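Local coordinates for protein 3-hydroxyacyl-CoA dehydrogenase type-2 (Mycobacterium avium, PDB 3PPI) that probably catalyses the NAD-dependent oxidation of 3-hydroxyacyl-CoA to 3-oxoacyl-CoA, as a tetrameric member of the short-chain dehydrogenase/reductase family, at residues Gly196-Ala201 against Val212-Pro217; Ala176-Gln181 against Val269-Gly274; Thr46-His51 against Lys68-Glu73; Gly40-Ala45 against Asp250-Ala255. All blocks are in the same frame, centred on the assembly; numbering follows the deposited sequence.

Contact 1 (Gly196-Ala201 against Val212-Pro217); sequences GLTIAA and VNTIAP
Thr198 of helix 185-205 reaches Thr214 on strand 210-217, and its side chain carries most of the contact. Its CB lies 3.6 Å from Thr214 OG1. There the side chain forks. One branch is polar: Thr198 OG1 meets Thr214 OG1 at 2.6 Å, a short hydrogen bond in which either hydroxyl could be the donor. The other branch is the methyl. Thr198 CG2 stands anti to the backbone N and turns to the strand, 3.5 Å from Thr214 OG1 and 3.7 Å from Val212 O. One turn further along the helix, Ala201 CB packs on Val212 CG1 at 4.1 Å. The other methyl of Val212, CG2, lies beside the carbonyl group of Ala201.

Helix and strand run almost antiparallel, 165° between their directions. They belong to the beta-alpha-beta crossover of strand 167-172, helix 185-205 and strand 210-217 in a Rossmann-type fold. Leu197 and Ala200 of the same helix pack on Thr185 of the second subunit. Thr198 OG1 also lies in hydrogen-bonding contact with the backbone oxygens of Val194 and Ile195. The hydroxyl pair is thus a buried polar link between helix and sheet, alongside the apolar Ala201-Val212 packing.

Contact 2 (Ala176-Gln181 against Val269-Gly274); sequences AGYEGQ and VMRLDG
Glu179 and Arg271 approach from opposite directions and meet end-on. Their carboxylate and guanidinium planes are nearly coplanar, 20° apart. Arg271 NH1 donates to Glu179 OE2 at 2.6 Å, and Arg271 NH2 donates to Glu179 OE1 at 3.0 Å. The second bond is nearly straight, with an N-H...O angle of 170°, and uses the syn lone pair of OE1. A bend at chi3 in Arg271 turns its NE edge to Asp273 OD2, which NE (2.8 Å) and NH2 both grip.

Glu179, Arg271 and Asp273 thus form a salt-bridge network. It joins the loop between strand 167-172 and helix 185-205 to the last strand of the parallel sheet in this Rossmann-type fold. The bonded oxygens lie close to the guanidinium plane, so bonds on two edges hold it against rotation. Glu179 OE1 also accepts from Phe278 N, which ties in the C-terminal tail.

Tyr178 crosses the arginine obliquely. Its ring plane is turned only 11° from the guanidinium plane, and CD2 lies 3.6 Å from Arg271 NH1. At the far end of the ring, Tyr178 OH touches Val269 CG1 at 3.5 Å. A water hydrogen-bonds to Tyr178 OH at 2.6 Å and donates to Val269 O.

Contact 3 (Thr46-His51 against Lys68-Glu73); sequences TVRRLH and KALADE
The guanidinium of Arg48 carries Leu70 CD1 over one face and the carboxylate of Glu73 at its edge. The methyl sits 3.4 Å above the plane, offset toward the rim, with Arg48 NH2 its nearest atom. These residues join helices 41-52 and 64-74, neighbours on one side of the Rossmann-type sheet. The two segments run nearly parallel, 19° apart, with axes 11.5 Å from each other. Long side chains therefore span the gap.

Arg48 grips Glu73 end-on with two nitrogens. NH1 donates to Glu73 OE2 at 2.8 Å and NH2 to Glu73 OE1 at 2.9 Å. The carboxylate is turned by 52° from the guanidinium plane, so OE2 is met from above its own plane. The Glu73 chain is extended, with CG anti to the backbone N (chi1 175°), and this carries the carboxylate across to the arginine. Arg48 NH2 has a second acidic partner in Glu44 of its own helix. The two acids probably stabilise the positive charge of this partly exposed arginine.

Ala71, on the helix of Glu73, contributes to a bound magnesium site. Deeper in, where Val47 and Leu70 both pack on Ile59 of the sheet, Val47 CG1 touches Leu70 CD2 at 4.1 Å.

Contact 4 (Gly40-Ala45 against Asp250-Ala255); sequences GGLGEA and DEFADA
The Leu42 side chain leaves its backbone with CG anti to the carbonyl carbon (chi1 -57°), while Phe252 has CG anti to its backbone N. These torsions bring the leucine over the aromatic ring. The residues lie on helices 41-52 and 249-261, which pack on the same side of the Rossmann-type sheet. The first helix follows strand 31-36 through a glycine-rich turn. Gly37, Gly41 and Gly43 match the TGxxxGxG cofactor turn of short-chain dehydrogenases, with serine in place of the threonine, consistent with NAD binding there. Gly40 contributes to a bound magnesium site.

The leucine and phenylalanine side chains cross at about a right angle. Leu42 CD1 makes a CH-pi contact 4.0 Å from the centroid of the Phe252 ring, 19° off the ring normal. Its nearest ring atom is Phe252 CD1 at 3.8 Å. Leu42 CB takes the other side of the ring's outline, against Phe252 CD2, and Leu42 CD2 reaches back to Phe252 CB. Ile215 and Pro217 of strand 210-217 pack near CE1 of the ring.

The segments cross at -57°, with axes 8.0 Å apart. Small residues allow this closeness. Ala45 CB packs on Ala253 CB at 4.0 Å, and Ala253 CB also comes to 3.3 Å from Ala45 O. On the solvent side, the exposed Asp250 points its CB away from the other helix, but its carboxylate swings back to Ala45 CB. One water bridges the helices there: it donates to Ala45 O at 2.7 Å and to Asp250 OD1 at 2.8 Å.

The four contacts belong to one parallel sheet and the helices on both its sides. Contact 1 packs helix 185-205 on it, while contacts 3 and 4 join helices on its other side. Contacts 1 and 2 lie 12 Å apart between centres and share the sheet through neighbouring strands 210-217 and 269-272. Contacts 3 and 4 lie 11 Å apart and share helix 41-52; the Arg49-Asp254 salt bridge joins them. Contacts 1 and 3, 25 Å apart, do not touch. Along the chain, contacts 1 and 3 are nested inside contact 4, and contacts 2 and 4 cross. Helix 249-261 thereby packs on the first helix, while strand 269-272 meets loop 176-181. Contacts 2 and 4 touch the third subunit.

Contact 1 (Gly196-Ala201 against Val212-Pro217)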
# COMPACT_ATOMS: atom_id res chain seq x y z
N GLY A 196 5.94 0.29 -9.32
CA GLY A 196 5.12 -0.83 -9.84
C GLY A 196 5.90 -1.82 -10.71
O GLY A 196 5.59 -3.01 -10.79
N LEU A 197 6.92 -1.32 -11.37
CA LEU A 197 7.80 -2.14 -12.18
C LEU A 197 8.53 -3.20 -11.33
O LEU A 197 8.84 -4.28 -11.82
CB LEU A 197 8.83 -1.24 -12.88
CG LEU A 197 9.94 -1.89 -13.69
CD1 LEU A 197 9.34 -2.81 -14.75
CD2 LEU A 197 10.82 -0.79 -14.30
N THR A 198 8.77 -2.88 -10.06
CA THR A 198 9.62 -3.70 -9.21
C THR A 198 9.18 -5.15 -9.11
O THR A 198 9.95 -6.05 -9.47
CB THR A 198 9.76 -3.07 -7.81
OG1 THR A 198 10.12 -1.69 -7.94
CG2 THR A 198 10.87 -3.81 -6.98
N ILE A 199 7.94 -5.40 -8.68
CA ILE A 199 7.45 -6.79 -8.54
C ILE A 199 7.32 -7.49 -9.90
O ILE A 199 7.60 -8.70 -10.02
CB ILE A 199 6.13 -6.89 -7.72
CG1 ILE A 199 5.76 -8.36 -7.43
CG2 ILE A 199 4.96 -6.14 -8.40
CD1 ILE A 199 6.85 -9.14 -6.64
N ALA A 200 6.96 -6.74 -10.94
CA ALA A 200 6.79 -7.32 -12.28
C ALA A 200 8.14 -7.79 -12.84
O ALA A 200 8.24 -8.88 -13.38
CB ALA A 200 6.10 -6.31 -13.24
N ALA A 201 9.16 -6.94 -12.71
CA ALA A 201 10.53 -7.27 -13.11
C ALA A 201 11.13 -8.42 -12.29
O ALA A 201 11.75 -9.33 -12.86
CB ALA A 201 11.42 -6.02 -13.00
N VAL A 212 15.33 -8.21 -8.12
CA VAL A 212 15.05 -6.81 -8.42
C VAL A 212 14.34 -6.16 -7.24
O VAL A 212 13.27 -6.61 -6.84
CB VAL A 212 14.19 -6.64 -9.68
CG1 VAL A 212 14.00 -5.14 -9.98
CG2 VAL A 212 14.83 -7.35 -10.87
N ASN A 213 14.94 -5.11 -6.70
CA ASN A 213 14.37 -4.32 -5.62
C ASN A 213 14.59 -2.84 -5.92
O ASN A 213 15.36 -2.48 -6.81
CB ASN A 213 14.98 -4.68 -4.27
CG ASN A 213 14.74 -6.12 -3.88
OD1 ASN A 213 13.63 -6.49 -3.50
ND2 ASN A 213 15.77 -6.95 -3.99
N THR A 214 13.88 -2.01 -5.16
CA THR A 214 13.86 -0.59 -5.37
C THR A 214 13.95 0.14 -4.04
O THR A 214 13.37 -0.30 -3.04
CB THR A 214 12.53 -0.22 -6.05
OG1 THR A 214 12.54 -0.78 -7.37
CG2 THR A 214 12.29 1.31 -6.12
N ILE A 215 14.68 1.25 -4.03
CA ILE A 215 14.72 2.14 -2.89
C ILE A 215 13.87 3.34 -3.25
O ILE A 215 14.02 3.91 -4.35
CB ILE A 215 16.16 2.62 -2.58
CG1 ILE A 215 17.06 1.42 -2.23
CG2 ILE A 215 16.15 3.66 -1.44
CD1 ILE A 215 18.56 1.79 -2.10
N ALA A 216 12.96 3.71 -2.35
CA ALA A 216 12.17 4.94 -2.47
C ALA A 216 12.68 5.94 -1.45
O ALA A 216 12.27 5.90 -0.29
CB ALA A 216 10.68 4.66 -2.25
N PRO A 217 13.59 6.83 -1.85
CA PRO A 217 14.09 7.78 -0.87
C PRO A 217 13.07 8.86 -0.51
O PRO A 217 12.19 9.19 -1.31
CB PRO A 217 15.29 8.44 -1.57
CG PRO A 217 15.59 7.60 -2.75
CD PRO A 217 14.32 6.92 -3.14

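Contact 2 (Ala176-Gln181 against Val269-Gly274)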
# COMPACT_ATOMS: atom_id res chain seq x y z
N ALA A 176 7.60 10.13 -3.43
CA ALA A 176 6.67 10.88 -4.28
C ALA A 176 5.81 9.93 -5.10
O ALA A 176 4.73 10.31 -5.55
CB ALA A 176 7.43 11.85 -5.21
N GLY A 177 6.30 8.70 -5.31
CA GLY A 177 5.53 7.67 -6.00
C GLY A 177 4.30 7.19 -5.25
O GLY A 177 3.38 6.63 -5.87
N TYR A 178 4.29 7.41 -3.93
CA TYR A 178 3.19 7.06 -3.05
C TYR A 178 2.40 8.30 -2.58
O TYR A 178 1.19 8.19 -2.30
CB TYR A 178 3.75 6.37 -1.79
CG TYR A 178 4.41 5.00 -1.96
CD1 TYR A 178 3.71 3.94 -2.51
CD2 TYR A 178 5.71 4.76 -1.49
CE1 TYR A 178 4.29 2.67 -2.64
CE2 TYR A 178 6.31 3.51 -1.59
CZ TYR A 178 5.58 2.46 -2.16
OH TYR A 178 6.15 1.22 -2.28
N GLU A 179 3.07 9.44 -2.47
CA GLU A 179 2.54 10.66 -1.80
C GLU A 179 2.90 11.89 -2.61
O GLU A 179 3.51 12.82 -2.08
CB GLU A 179 3.22 10.81 -0.42
CG GLU A 179 2.81 9.81 0.60
CD GLU A 179 3.96 9.14 1.31
OE1 GLU A 179 5.01 9.77 1.60
OE2 GLU A 179 3.77 7.95 1.60
N GLY A 180 2.57 11.90 -3.90
CA GLY A 180 3.02 12.96 -4.80
C GLY A 180 2.51 14.33 -4.40
O GLY A 180 1.42 14.46 -3.83
N GLN A 181 3.30 15.35 -4.70
CA GLN A 181 3.03 16.69 -4.20
C GLN A 181 2.50 17.60 -5.27
O GLN A 181 2.60 17.30 -6.46
CB GLN A 181 4.28 17.28 -3.59
CG GLN A 181 4.77 16.45 -2.40
CD GLN A 181 6.06 16.96 -1.86
OE1 GLN A 181 7.09 16.87 -2.53
NE2 GLN A 181 6.03 17.54 -0.66
N VAL A 269 9.96 -2.80 -2.42
CA VAL A 269 10.30 -1.38 -2.40
C VAL A 269 10.60 -0.97 -0.96
O VAL A 269 9.75 -1.13 -0.07
CB VAL A 269 9.15 -0.52 -2.94
CG1 VAL A 269 9.57 0.96 -2.90
CG2 VAL A 269 8.79 -0.94 -4.36
N MET A 270 11.80 -0.46 -0.75
CA MET A 270 12.25 -0.03 0.57
C MET A 270 12.17 1.49 0.69
O MET A 270 12.92 2.21 0.01
CB MET A 270 13.71 -0.44 0.80
CG MET A 270 14.25 0.03 2.14
SD MET A 270 16.06 0.01 2.28
CE MET A 270 16.41 -1.72 2.18
N ARG A 271 11.29 1.98 1.55
CA ARG A 271 11.25 3.41 1.88
C ARG A 271 12.44 3.77 2.75
O ARG A 271 12.68 3.12 3.77
CB ARG A 271 9.95 3.77 2.63
CG ARG A 271 8.65 3.53 1.86
CD ARG A 271 7.41 4.00 2.65
NE ARG A 271 7.46 5.46 2.85
CZ ARG A 271 6.55 6.34 2.44
NH1 ARG A 271 5.43 5.97 1.85
NH2 ARG A 271 6.76 7.64 2.68
N LEU A 272 13.17 4.81 2.36
CA LEU A 272 14.36 5.27 3.09
C LEU A 272 14.20 6.77 3.32
O LEU A 272 14.59 7.58 2.48
CB LEU A 272 15.62 4.97 2.27
CG LEU A 272 16.96 5.22 2.93
CD1 LEU A 272 17.15 4.25 4.09
CD2 LEU A 272 18.12 5.12 1.91
N ASP A 273 13.54 7.13 4.42
CA ASP A 273 12.91 8.44 4.52
C ASP A 273 12.74 9.05 5.93
O ASP A 273 12.05 10.07 6.08
CB ASP A 273 11.54 8.38 3.82
CG ASP A 273 10.55 7.41 4.49
OD1 ASP A 273 10.76 6.94 5.64
OD2 ASP A 273 9.52 7.14 3.84
N GLY A 274 13.37 8.48 6.96
CA GLY A 274 13.26 9.04 8.31
C GLY A 274 11.84 9.06 8.85
O GLY A 274 11.52 9.85 9.72
O HOH W 1 7.11 0.64 0.07

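Contact 3 (Thr46-His51 against Lys68-Glu73)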
# COMPACT_ATOMS: atom_id res chain seq x y z
N THR A 46 27.07 5.37 -3.73
CA THR A 46 26.89 3.97 -4.07
C THR A 46 28.16 3.44 -4.74
O THR A 46 28.66 2.40 -4.35
CB THR A 46 25.67 3.77 -4.99
OG1 THR A 46 24.52 4.32 -4.34
CG2 THR A 46 25.42 2.28 -5.31
N VAL A 47 28.68 4.18 -5.71
CA VAL A 47 29.94 3.80 -6.35
C VAL A 47 31.06 3.59 -5.31
O VAL A 47 31.72 2.54 -5.30
CB VAL A 47 30.39 4.83 -7.40
CG1 VAL A 47 31.82 4.52 -7.88
CG2 VAL A 47 29.40 4.84 -8.58
N ARG A 48 31.24 4.58 -4.43
CA ARG A 48 32.29 4.51 -3.42
C ARG A 48 32.12 3.27 -2.54
O ARG A 48 33.08 2.57 -2.25
CB ARG A 48 32.29 5.78 -2.55
CG ARG A 48 32.77 7.02 -3.29
CD ARG A 48 32.83 8.22 -2.37
NE ARG A 48 33.24 9.44 -3.07
CZ ARG A 48 34.50 9.79 -3.33
NH1 ARG A 48 35.51 9.00 -2.97
NH2 ARG A 48 34.75 10.93 -3.96
N ARG A 49 30.88 3.00 -2.12
CA ARG A 49 30.57 1.85 -1.27
C ARG A 49 30.82 0.53 -1.99
O ARG A 49 31.46 -0.36 -1.44
CB ARG A 49 29.10 1.90 -0.83
CG ARG A 49 28.60 0.69 -0.04
CD ARG A 49 29.41 0.42 1.22
NE ARG A 49 28.90 -0.75 1.92
CZ ARG A 49 27.97 -0.75 2.88
NH1 ARG A 49 27.41 0.36 3.31
NH2 ARG A 49 27.60 -1.91 3.41
N LEU A 50 30.28 0.39 -3.19
CA LEU A 50 30.44 -0.88 -3.91
C LEU A 50 31.92 -1.13 -4.26
O LEU A 50 32.38 -2.26 -4.18
CB LEU A 50 29.57 -0.91 -5.15
CG LEU A 50 28.05 -0.89 -4.94
CD1 LEU A 50 27.34 -1.05 -6.32
CD2 LEU A 50 27.60 -1.96 -3.95
N HIS A 51 32.64 -0.08 -4.62
CA HIS A 51 34.07 -0.17 -4.90
C HIS A 51 34.85 -0.61 -3.65
O HIS A 51 35.68 -1.52 -3.72
CB HIS A 51 34.58 1.18 -5.43
CG HIS A 51 36.06 1.20 -5.66
ND1 HIS A 51 36.96 1.63 -4.71
CD2 HIS A 51 36.80 0.83 -6.73
CE1 HIS A 51 38.18 1.53 -5.19
NE2 HIS A 51 38.11 1.05 -6.42
N LYS A 68 34.86 11.40 -14.39
CA LYS A 68 36.26 11.04 -14.66
C LYS A 68 37.10 11.24 -13.41
O LYS A 68 37.95 10.42 -13.09
CB LYS A 68 36.85 11.87 -15.82
N ALA A 69 36.85 12.36 -12.72
CA ALA A 69 37.52 12.68 -11.47
C ALA A 69 37.30 11.59 -10.42
O ALA A 69 38.23 11.16 -9.76
CB ALA A 69 37.01 14.03 -10.94
N LEU A 70 36.05 11.13 -10.29
CA LEU A 70 35.74 10.07 -9.34
C LEU A 70 36.42 8.76 -9.73
O LEU A 70 36.97 8.06 -8.87
CB LEU A 70 34.23 9.87 -9.23
CG LEU A 70 33.76 8.79 -8.27
CD1 LEU A 70 34.17 9.15 -6.85
CD2 LEU A 70 32.23 8.60 -8.38
N ALA A 71 36.38 8.41 -11.01
CA ALA A 71 37.03 7.20 -11.50
C ALA A 71 38.55 7.23 -11.27
O ALA A 71 39.15 6.22 -10.88
CB ALA A 71 36.71 6.98 -12.97
N ASP A 72 39.16 8.40 -11.50
CA ASP A 72 40.60 8.58 -11.28
C ASP A 72 40.94 8.46 -9.80
O ASP A 72 41.89 7.78 -9.43
CB ASP A 72 41.09 9.93 -11.83
CG ASP A 72 40.98 10.03 -13.35
OD1 ASP A 72 40.80 8.99 -14.02
OD2 ASP A 72 41.05 11.16 -13.88
N GLU A 73 40.16 9.13 -8.95
CA GLU A 73 40.36 9.07 -7.50
C GLU A 73 40.32 7.64 -6.98
O GLU A 73 41.10 7.29 -6.10
CB GLU A 73 39.28 9.89 -6.77
CG GLU A 73 39.34 9.79 -5.23
CD GLU A 73 38.16 10.46 -4.53
OE1 GLU A 73 37.41 11.22 -5.18
OE2 GLU A 73 37.97 10.22 -3.33

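Contact 4 (Gly40-Ala45 against Asp250-Ala255)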
# COMPACT_ATOMS: atom_id res chain seq x y z
N GLY A 40 27.71 11.75 -9.07
CA GLY A 40 27.44 12.59 -7.91
C GLY A 40 26.29 12.10 -7.05
O GLY A 40 25.59 11.18 -7.41
N GLY A 41 26.12 12.73 -5.90
CA GLY A 41 24.97 12.52 -5.04
C GLY A 41 24.84 11.08 -4.57
O GLY A 41 25.80 10.47 -4.12
N LEU A 42 23.63 10.54 -4.70
CA LEU A 42 23.34 9.20 -4.22
C LEU A 42 24.18 8.17 -4.99
O LEU A 42 24.68 7.22 -4.41
CB LEU A 42 21.86 8.89 -4.40
CG LEU A 42 20.85 9.82 -3.74
CD1 LEU A 42 19.39 9.26 -3.97
CD2 LEU A 42 21.17 9.99 -2.25
N GLY A 43 24.28 8.35 -6.30
CA GLY A 43 25.04 7.44 -7.14
C GLY A 43 26.52 7.40 -6.80
O GLY A 43 27.12 6.33 -6.75
N GLU A 44 27.12 8.57 -6.55
CA GLU A 44 28.53 8.61 -6.14
C GLU A 44 28.75 7.81 -4.87
O GLU A 44 29.70 7.02 -4.78
CB GLU A 44 29.01 10.06 -5.96
CG GLU A 44 30.39 10.19 -5.34
CD GLU A 44 30.83 11.65 -5.14
OE1 GLU A 44 30.12 12.57 -5.59
OE2 GLU A 44 31.89 11.86 -4.51
N ALA A 45 27.88 7.99 -3.88
CA ALA A 45 28.05 7.29 -2.60
C ALA A 45 27.94 5.77 -2.81
O ALA A 45 28.66 4.97 -2.18
CB ALA A 45 27.03 7.78 -1.58
N ASP A 250 25.45 8.34 1.89
CA ASP A 250 26.00 7.09 2.45
C ASP A 250 24.91 6.16 2.99
O ASP A 250 25.06 4.93 2.92
CB ASP A 250 27.02 7.35 3.56
CG ASP A 250 28.37 7.78 3.02
OD1 ASP A 250 28.65 7.62 1.81
OD2 ASP A 250 29.18 8.26 3.82
N GLU A 251 23.84 6.73 3.55
CA GLU A 251 22.69 5.90 4.01
C GLU A 251 21.99 5.22 2.85
O GLU A 251 21.58 4.05 2.95
CB GLU A 251 21.72 6.72 4.87
CG GLU A 251 22.31 7.01 6.27
CD GLU A 251 21.71 8.22 6.99
OE1 GLU A 251 21.08 9.10 6.35
OE2 GLU A 251 21.88 8.29 8.22
N PHE A 252 21.86 5.93 1.73
CA PHE A 252 21.31 5.36 0.52
C PHE A 252 22.20 4.22 0.02
O PHE A 252 21.72 3.15 -0.34
CB PHE A 252 21.18 6.44 -0.57
CG PHE A 252 20.67 5.92 -1.88
CD1 PHE A 252 19.32 5.90 -2.15
CD2 PHE A 252 21.55 5.41 -2.83
CE1 PHE A 252 18.85 5.40 -3.36
CE2 PHE A 252 21.08 4.92 -4.02
CZ PHE A 252 19.73 4.93 -4.30
N ALA A 253 23.51 4.49 -0.05
CA ALA A 253 24.49 3.52 -0.50
C ALA A 253 24.44 2.26 0.35
O ALA A 253 24.58 1.15 -0.17
CB ALA A 253 25.91 4.12 -0.48
N ASP A 254 24.23 2.43 1.65
CA ASP A 254 24.17 1.30 2.57
C ASP A 254 22.93 0.43 2.30
O ASP A 254 23.01 -0.79 2.35
CB ASP A 254 24.17 1.81 4.02
CG ASP A 254 24.21 0.69 5.04
OD1 ASP A 254 25.25 -0.00 5.12
OD2 ASP A 254 23.23 0.53 5.78
N ALA A 255 21.79 1.06 2.02
CA ALA A 255 20.58 0.36 1.64
C ALA A 255 20.76 -0.37 0.32
O ALA A 255 20.36 -1.53 0.18
CB ALA A 255 19.41 1.34 1.55
O HOH W 2 29.17 5.23 0.41